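Local structure of probable N-acetyl-gamma-glutamyl-phosphate reductase, chloroplastic (Arabidopsis thaliana, 1XYG) at residues Glu31-Leu36 with Arg65-Pro70; Leu22-Tyr27 with Gln55-Val60. The protein catalyses the NADPH-dependent reduction of N-acetyl-L-glutamyl 5-phosphate to the semialdehyde, a step of arginine biosynthesis, probably in the chloroplast. One frame throughout, in Å; residues are numbered along the deposited sequence.

Contact 1: Glu31-Leu36 with Arg65-Pro70; sequences EIVRLL and RAQKLP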
loop_
_atom_site.group_PDB
_atom_site.type_symbol
_atom_site.label_atom_id
_atom_site.label_comp_id
_atom_site.label_asym_id
_atom_site.label_seq_id
_atom_site.Cartn_x
_atom_site.Cartn_y
_atom_site.Cartn_z
ATOM N N GLU A 31 19.386 -6.757 7.187
ATOM C CA GLU A 31 18.853 -6.772 8.546
ATOM C C GLU A 31 19.948 -7.042 9.578
ATOM O O GLU A 31 19.963 -6.432 10.647
ATOM C CB GLU A 31 17.754 -7.829 8.675
ATOM C CG GLU A 31 16.382 -7.373 8.183
ATOM C CD GLU A 31 15.831 -6.201 8.982
ATOM O OE1 GLU A 31 16.207 -5.046 8.702
ATOM O OE2 GLU A 31 15.026 -6.442 9.903
ATOM N N ILE A 32 20.852 -7.966 9.264
ATOM C CA ILE A 32 21.951 -8.282 10.171
ATOM C C ILE A 32 22.757 -7.009 10.393
ATOM O O ILE A 32 23.054 -6.636 11.528
ATOM C CB ILE A 32 22.884 -9.382 9.584
ATOM C CG1 ILE A 32 22.208 -10.752 9.695
ATOM C CG2 ILE A 32 24.207 -9.406 10.324
ATOM C CD1 ILE A 32 22.021 -11.236 11.127
ATOM N N VAL A 33 23.099 -6.338 9.299
ATOM C CA VAL A 33 23.873 -5.106 9.371
ATOM C C VAL A 33 23.130 -4.045 10.173
ATOM O O VAL A 33 23.733 -3.340 10.983
ATOM C CB VAL A 33 24.189 -4.568 7.954
ATOM C CG1 VAL A 33 24.859 -3.203 8.043
ATOM C CG2 VAL A 33 25.092 -5.549 7.215
ATOM N N ARG A 34 21.822 -3.928 9.958
ATOM C CA ARG A 34 21.040 -2.943 10.692
ATOM C C ARG A 34 21.054 -3.246 12.190
ATOM O O ARG A 34 21.284 -2.360 13.009
ATOM C CB ARG A 34 19.586 -2.917 10.209
ATOM C CG ARG A 34 18.708 -1.959 11.030
ATOM C CD ARG A 34 17.268 -1.937 10.523
ATOM N NE ARG A 34 16.595 -3.221 10.715
ATOM C CZ ARG A 34 16.061 -3.640 11.860
ATOM N NH1 ARG A 34 16.103 -2.885 12.946
ATOM N NH2 ARG A 34 15.487 -4.830 11.921
ATOM N N LEU A 35 20.802 -4.500 12.543
ATOM C CA LEU A 35 20.775 -4.901 13.941
ATOM C C LEU A 35 22.109 -4.712 14.658
ATOM O O LEU A 35 22.140 -4.244 15.798
ATOM C CB LEU A 35 20.334 -6.361 14.061
ATOM C CG LEU A 35 18.867 -6.650 13.728
ATOM C CD1 LEU A 35 18.632 -8.146 13.775
ATOM C CD2 LEU A 35 17.964 -5.916 14.711
ATOM N N LEU A 36 23.204 -5.070 13.992
ATOM C CA LEU A 36 24.529 -4.949 14.591
ATOM C C LEU A 36 25.020 -3.511 14.728
ATOM O O LEU A 36 25.900 -3.230 15.538
ATOM C CB LEU A 36 25.551 -5.762 13.788
ATOM C CG LEU A 36 25.328 -7.276 13.813
ATOM C CD1 LEU A 36 26.476 -8.001 13.119
ATOM C CD2 LEU A 36 25.210 -7.731 15.256
ATOM N N ARG A 65 24.082 4.149 4.399
ATOM C CA ARG A 65 25.184 5.093 4.267
ATOM C C ARG A 65 25.699 5.764 5.547
ATOM O O ARG A 65 26.791 6.328 5.546
ATOM C CB ARG A 65 24.841 6.155 3.221
ATOM C CG ARG A 65 23.833 7.197 3.660
ATOM C CD ARG A 65 24.464 8.575 3.572
ATOM N NE ARG A 65 25.229 8.728 2.336
ATOM C CZ ARG A 65 26.050 9.743 2.078
ATOM N NH1 ARG A 65 26.219 10.710 2.972
ATOM N NH2 ARG A 65 26.711 9.783 0.925
ATOM N N ALA A 66 24.941 5.703 6.638
ATOM C CA ALA A 66 25.402 6.322 7.880
ATOM C C ALA A 66 26.471 5.461 8.546
ATOM O O ALA A 66 27.229 5.930 9.400
ATOM C CB ALA A 66 24.234 6.538 8.838
ATOM N N GLN A 67 26.533 4.194 8.159
ATOM C CA GLN A 67 27.518 3.288 8.726
ATOM C C GLN A 67 28.762 3.202 7.857
ATOM O O GLN A 67 28.701 3.415 6.651
ATOM C CB GLN A 67 26.931 1.886 8.876
ATOM C CG GLN A 67 25.768 1.782 9.833
ATOM C CD GLN A 67 25.392 0.342 10.092
ATOM O OE1 GLN A 67 26.183 -0.425 10.640
ATOM N NE2 GLN A 67 24.187 -0.041 9.685
ATOM N N LYS A 68 29.888 2.891 8.490
ATOM C CA LYS A 68 31.163 2.724 7.805
ATOM C C LYS A 68 31.390 1.216 7.714
ATOM O O LYS A 68 31.870 0.603 8.665
ATOM C CB LYS A 68 32.278 3.398 8.618
ATOM C CG LYS A 68 32.353 4.915 8.448
ATOM C CD LYS A 68 30.998 5.611 8.621
ATOM C CE LYS A 68 31.054 7.073 8.164
ATOM N NZ LYS A 68 29.720 7.736 8.261
ATOM N N LEU A 69 31.035 0.616 6.580
ATOM C CA LEU A 69 31.178 -0.828 6.423
ATOM C C LEU A 69 32.275 -1.205 5.446
ATOM O O LEU A 69 32.739 -0.383 4.668
ATOM C CB LEU A 69 29.851 -1.420 5.945
ATOM C CG LEU A 69 28.654 -1.199 6.873
ATOM C CD1 LEU A 69 27.363 -1.548 6.153
ATOM C CD2 LEU A 69 28.852 -2.036 8.122
ATOM N N PRO A 70 32.678 -2.483 5.448
ATOM C CA PRO A 70 33.730 -2.976 4.555
ATOM C C PRO A 70 33.224 -3.072 3.136
ATOM O O PRO A 70 32.022 -3.002 2.900
ATOM C CB PRO A 70 34.059 -4.358 5.120
ATOM C CG PRO A 70 33.545 -4.289 6.529
ATOM C CD PRO A 70 32.286 -3.533 6.394
HETATM O O HOH W 1 26.650 -2.994 11.249
#
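V33 sets its CG1 anti to the backbone N (chi1 174°), which carries that methyl off the helix toward the loop 65-70, where Q67 and L69 meet it. Q67 answers with a chain that runs straight on beyond CG (chi2 -171°), long enough to lay its amide beside the helix at the level of V33. The two methyl-bearing ends, V33 CG1 and L69 CD1, come tip to tip at 3.5 Å, while the Q67 amide passes across the same methyl, with its NE2 3.6 Å from V33 CG1. Valine suits this place, since its short branch sets a methyl close to the helix, where loop side chains can meet it. The V33 carbonyl is joined to the loop through a water, which donates to V33 O at 2.9 Å and to Q67 OE1 at 2.7 Å. The helix is the first of the Rossmann-type NAD-binding domain, the alpha unit between the parallel strands 17-22 and 42-47; V33 also rests on L21 of the first and L69 on M47 of the second. An alanine in place of Q67 would probably leave the bridging water without its second acceptor and uncover the flank of V33 CG1. R34 points its CB away from the loop and grips E31 one helical turn back, side-on: R34 NE reaches E31 OE1 at 2.7 Å and R34 NH2 reaches E31 OE2 at 2.6 Å, both nearly in the guanidinium plane, while L35 CG lies over the rim of one face. The carboxylate is met on its syn side and is tilted by about 30° against the guanidinium. R253 shares this buried carboxylate through a salt bridge to E31 OE1. Q355 of a second subunit packs on Q67 and A66, at a subunit boundary.

Contact 2: Leu22-Tyr27 with Gln55-Val60; sequences LGASGY and QSMESV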
loop_
_atom_site.group_PDB
_atom_site.type_symbol
_atom_site.label_atom_id
_atom_site.label_comp_id
_atom_site.label_asym_id
_atom_site.label_seq_id
_atom_site.Cartn_x
_atom_site.Cartn_y
_atom_site.Cartn_z
ATOM N N LEU A 22 28.230 -13.736 5.466
ATOM C CA LEU A 22 28.289 -14.388 4.155
ATOM C C LEU A 22 26.970 -14.188 3.420
ATOM O O LEU A 22 25.952 -14.751 3.810
ATOM C CB LEU A 22 28.556 -15.891 4.291
ATOM C CG LEU A 22 29.957 -16.434 4.547
ATOM C CD1 LEU A 22 30.418 -16.064 5.937
ATOM C CD2 LEU A 22 29.921 -17.936 4.395
ATOM N N GLY A 23 26.993 -13.394 2.354
ATOM C CA GLY A 23 25.780 -13.132 1.603
ATOM C C GLY A 23 25.104 -11.901 2.176
ATOM O O GLY A 23 24.024 -11.981 2.762
ATOM N N ALA A 24 25.738 -10.750 1.988
ATOM C CA ALA A 24 25.227 -9.498 2.519
ATOM C C ALA A 24 24.332 -8.688 1.591
ATOM O O ALA A 24 23.750 -7.698 2.024
ATOM C CB ALA A 24 26.402 -8.633 2.981
ATOM N N SER A 25 24.194 -9.093 0.332
ATOM C CA SER A 25 23.377 -8.314 -0.596
ATOM C C SER A 25 21.861 -8.541 -0.519
ATOM O O SER A 25 21.094 -7.864 -1.209
ATOM C CB SER A 25 23.864 -8.534 -2.033
ATOM O OG SER A 25 23.675 -9.873 -2.435
ATOM N N GLY A 26 21.425 -9.477 0.317
ATOM C CA GLY A 26 19.999 -9.740 0.439
ATOM C C GLY A 26 19.378 -9.022 1.624
ATOM O O GLY A 26 20.084 -8.376 2.402
ATOM N N TYR A 27 18.059 -9.137 1.770
ATOM C CA TYR A 27 17.348 -8.482 2.866
ATOM C C TYR A 27 17.751 -8.974 4.253
ATOM O O TYR A 27 17.830 -8.177 5.195
ATOM C CB TYR A 27 15.823 -8.634 2.706
ATOM C CG TYR A 27 15.217 -7.853 1.549
ATOM C CD1 TYR A 27 15.691 -6.581 1.219
ATOM C CD2 TYR A 27 14.156 -8.379 0.793
ATOM C CE1 TYR A 27 15.136 -5.854 0.173
ATOM C CE2 TYR A 27 13.590 -7.651 -0.261
ATOM C CZ TYR A 27 14.092 -6.390 -0.561
ATOM O OH TYR A 27 13.579 -5.655 -1.599
ATOM N N GLN A 55 31.418 -4.122 -4.788
ATOM C CA GLN A 55 30.626 -2.914 -4.635
ATOM C C GLN A 55 30.557 -2.463 -3.189
ATOM O O GLN A 55 30.646 -3.271 -2.263
ATOM C CB GLN A 55 29.198 -3.127 -5.139
ATOM C CG GLN A 55 29.048 -3.147 -6.642
ATOM C CD GLN A 55 27.593 -3.196 -7.064
ATOM O OE1 GLN A 55 26.798 -2.332 -6.687
ATOM N NE2 GLN A 55 27.237 -4.204 -7.853
ATOM N N SER A 56 30.396 -1.158 -3.007
ATOM C CA SER A 56 30.268 -0.590 -1.675
ATOM C C SER A 56 28.816 -0.885 -1.329
ATOM O O SER A 56 27.968 -0.905 -2.218
ATOM C CB SER A 56 30.519 0.924 -1.713
ATOM O OG SER A 56 30.633 1.453 -0.402
ATOM N N MET A 57 28.504 -1.126 -0.063
ATOM C CA MET A 57 27.121 -1.419 0.228
ATOM C C MET A 57 26.198 -0.217 0.108
ATOM O O MET A 57 24.976 -0.368 0.098
ATOM C CB MET A 57 26.970 -2.075 1.581
ATOM C CG MET A 57 25.815 -3.027 1.522
ATOM S SD MET A 57 25.357 -3.718 3.080
ATOM C CE MET A 57 24.795 -5.264 2.569
ATOM N N GLU A 58 26.769 0.977 0.016
ATOM C CA GLU A 58 25.941 2.153 -0.178
ATOM C C GLU A 58 25.359 1.989 -1.584
ATOM O O GLU A 58 24.319 2.551 -1.913
ATOM C CB GLU A 58 26.789 3.420 -0.099
ATOM C CG GLU A 58 27.124 3.852 1.298
ATOM C CD GLU A 58 28.049 5.048 1.322
ATOM O OE1 GLU A 58 28.343 5.536 2.429
ATOM O OE2 GLU A 58 28.480 5.499 0.239
ATOM N N SER A 59 26.056 1.196 -2.398
ATOM C CA SER A 59 25.652 0.896 -3.772
ATOM C C SER A 59 24.472 -0.065 -3.799
ATOM O O SER A 59 23.521 0.120 -4.550
ATOM C CB SER A 59 26.818 0.272 -4.545
ATOM O OG SER A 59 27.924 1.157 -4.606
ATOM N N VAL A 60 24.548 -1.098 -2.968
ATOM C CA VAL A 60 23.499 -2.111 -2.879
ATOM C C VAL A 60 22.338 -1.651 -1.995
ATOM O O VAL A 60 21.173 -1.770 -2.375
ATOM C CB VAL A 60 24.074 -3.432 -2.323
ATOM C CG1 VAL A 60 22.991 -4.495 -2.257
ATOM C CG2 VAL A 60 25.235 -3.900 -3.207
#
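V60 and M57, three residues apart in a short, weakly bonded helical turn, press two apolar side chains against the bend formed by A24 and S25. The apolar contacts are few and small. V60 holds CG1 anti to its backbone N (chi1 -179°), directing that methyl at S25, where it lies 4.1 Å from S25 CB and 4.0 Å from S25 O. The S25 hydroxyl is turned elsewhere, its OG 5.4 Å from V60 CG1, so the serine meets the valine through carbon and carbonyl. M57, its chain bent at chi3 (-148°), brings CE to the neighbouring A24, on the same side of the turn as V60, with CE about 3.8 Å from A24 CB; the exact place of this methyl is doubtful, because it is modelled too close to the A24 carbonyl. Alanine offers a small methyl as the apolar partner of CE. Backbone conformation calls for glycine at G23, which takes positive phi (91°), at angles where a side chain would collide with the preceding carbonyl. G26 stands at the N-cap position of helix 27-37. The sequence from G23 to G26 belongs to the glycine-rich turn of a Rossmann fold, which in relatives passes close to the dinucleotide's phosphates and probably does so here with NADP(H). Polar links lie beyond the contact itself: V60 O accepts a hydrogen bond from R199, and Y27 OH is hydrogen-bonded to E209 of a third subunit. The turn thus leaves strand 17-22 and enters helix 27-37, with L22 bonded through its backbone to F87 in strand 85-88 and C89 just after it, and A24 to T48 just past strand 42-47, while the helical turn 57-60 covers it from the connection that follows strand 42-47.

Contacts 1 and 2 lie about 10 Å apart, centre to centre, and share one architecture: the glycine-rich turn 22-27 leads straight into the helix bearing 31-36, and the short helix in 55-60 runs on into the loop 65-70. The segments alternate along the chain, so one connection covers first the turn and then the side of the helix. They touch at two places: L69 CD1 lies 4.3 Å from M57 SD, and R65 O packs 3.6 Å from E58 OE1. L64 touches both V33 and M57, a common apolar neighbour. Both belong to the nucleotide-binding domain, and neither includes C163, the active-site cysteine inferred from relatives.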